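Local coordinates for protein glutathione S-transferase omega-like 2 (Saccharomyces cerevisiae, PDB 5LKB) that acts as a glutathione-dependent '1-Cys' thiol transferase, reducing dehydroascorbate and dimethylarsinic acid and reacting with glutathionyl-(hydro)quinones, at residues 337-340 with 341-344. Sequence-based numbering, arbitrary orientation.
Sequences TDFD and HIKL
Asp338 caps the helix 339-349 from the position just before its first turn: its OD1 takes the backbone N-H of His341 at 2.9 Å, a nearly straight bond (170° at the hydrogen) that reaches the oxygen from above the carboxylate plane. With CG swung opposite the backbone N (chi1 -173°), the carboxylate folds back over the N-terminus of the helix, where the helix dipole would probably favour its negative charge. The same carboxylate lies against the imidazole of His341, OD1 and OD2 of Asp338 each 3.5 Å from His341 CD2, the two planes 61° apart. Cutting Asp338 back to an alanine removes the carboxylate, and the N-H of His341 would probably lose its capping acceptor and its ring a neighbour on that side.

Backbone hydrogen bonds continue the turn: Ile342 N to Asp338 O (3.0 Å), Lys343 N to Phe339 O and Leu344 N to Asp340 O. On the flank of the first turn, Phe339 and Ile342 lie side by side and point the same way, the CD1 atoms of the two residues 4.1 Å apart. Thr337 CG2 sits over one face of the Phe339 ring, 3.6 Å above its plane and offset toward the rim, and also reaches Ile342 CD1 at 4.3 Å.

Further out, His341 NE2 is hydrogen-bonded to Val128 O and its ring meets Trp72 edge-to-face, while Thr337 OG1 is hydrogen-bonded to Phe333 O and Tyr291 OH. Phe339 packs on Pro299, and Ile342 on Arg296 and Val300, all of helix 285-304. The side chain of Ile342 is about 8 Å from that of the nucleophile Cys46, and that of His341 about 7 Å from that of glutathione-binding Trp79. The arrangement is a classic aspartate N-cap, here starting a C-terminal-domain helix of the glutathione transferase fold close to the active site.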
loop_
_atom_site.group_PDB
_atom_site.type_symbol
_atom_site.label_atom_id
_atom_site.label_comp_id
_atom_site.label_asym_id
_atom_site.label_seq_id
_atom_site.Cartn_x
_atom_site.Cartn_y
_atom_site.Cartn_z
ATOM N N THR A 337 6.620 20.197 -7.232
ATOM C CA THR A 337 6.198 18.908 -6.662
ATOM C C THR A 337 6.275 19.036 -5.153
ATOM O O THR A 337 7.374 19.189 -4.598
ATOM C CB THR A 337 7.062 17.784 -7.185
ATOM O OG1 THR A 337 6.977 17.742 -8.613
ATOM C CG2 THR A 337 6.599 16.408 -6.634
ATOM N N ASP A 338 5.121 18.994 -4.482
ATOM C CA ASP A 338 5.015 19.169 -3.036
ATOM C C ASP A 338 4.416 17.869 -2.490
ATOM O O ASP A 338 3.203 17.646 -2.543
ATOM C CB ASP A 338 4.208 20.419 -2.662
ATOM C CG ASP A 338 4.237 20.690 -1.169
ATOM O OD1 ASP A 338 4.064 19.747 -0.324
ATOM O OD2 ASP A 338 4.430 21.881 -0.824
ATOM N N PHE A 339 5.290 17.011 -1.953
ATOM C CA PHE A 339 4.826 15.733 -1.452
ATOM C C PHE A 339 3.999 15.840 -0.174
ATOM O O PHE A 339 3.205 14.930 0.089
ATOM C CB PHE A 339 6.011 14.791 -1.225
ATOM C CG PHE A 339 6.704 14.347 -2.520
ATOM C CD1 PHE A 339 6.022 13.546 -3.440
ATOM C CD2 PHE A 339 7.987 14.753 -2.826
ATOM C CE1 PHE A 339 6.625 13.143 -4.600
ATOM C CE2 PHE A 339 8.611 14.352 -4.003
ATOM C CZ PHE A 339 7.957 13.560 -4.899
ATOM N N ASP A 340 4.135 16.890 0.642
ATOM C CA ASP A 340 3.251 17.034 1.776
ATOM C C ASP A 340 1.840 17.318 1.314
ATOM O O ASP A 340 0.909 16.677 1.790
ATOM C CB ASP A 340 3.732 18.104 2.743
ATOM C CG ASP A 340 5.067 17.754 3.405
ATOM O OD1 ASP A 340 5.338 16.594 3.676
ATOM O OD2 ASP A 340 5.884 18.647 3.622
ATOM N N HIS A 341 1.679 18.242 0.389
ATOM C CA HIS A 341 0.340 18.513 -0.122
ATOM C C HIS A 341 -0.252 17.277 -0.793
ATOM O O HIS A 341 -1.438 16.981 -0.616
ATOM C CB HIS A 341 0.354 19.668 -1.129
ATOM C CG HIS A 341 0.352 21.027 -0.496
ATOM N ND1 HIS A 341 -0.618 21.977 -0.760
ATOM C CD2 HIS A 341 1.187 21.569 0.417
ATOM C CE1 HIS A 341 -0.390 23.033 -0.007
ATOM N NE2 HIS A 341 0.706 22.825 0.701
ATOM N N ILE A 342 0.553 16.575 -1.592
ATOM C CA ILE A 342 0.102 15.367 -2.271
ATOM C C ILE A 342 -0.421 14.336 -1.263
ATOM O O ILE A 342 -1.547 13.857 -1.351
ATOM C CB ILE A 342 1.217 14.796 -3.147
ATOM C CG1 ILE A 342 1.454 15.694 -4.377
ATOM C CG2 ILE A 342 0.962 13.371 -3.568
ATOM C CD1 ILE A 342 2.734 15.425 -5.093
ATOM N N LYS A 343 0.433 13.947 -0.309
ATOM C CA LYS A 343 0.022 12.888 0.600
ATOM C C LYS A 343 -1.112 13.293 1.507
ATOM O O LYS A 343 -2.046 12.479 1.763
ATOM C CB LYS A 343 1.227 12.399 1.434
ATOM C CG LYS A 343 2.252 11.638 0.573
ATOM C CD LYS A 343 3.554 11.349 1.319
ATOM C CE LYS A 343 3.401 10.392 2.473
ATOM N NZ LYS A 343 3.361 9.049 1.968
ATOM N N LEU A 344 -1.038 14.508 2.046
ATOM C CA LEU A 344 -2.097 14.978 2.933
ATOM C C LEU A 344 -3.423 15.113 2.204
ATOM O O LEU A 344 -4.462 14.683 2.698
ATOM C CB LEU A 344 -1.697 16.307 3.589
ATOM C CG LEU A 344 -0.582 16.256 4.637
ATOM C CD1 LEU A 344 -0.121 17.677 4.902
ATOM C CD2 LEU A 344 -1.158 15.584 5.906
#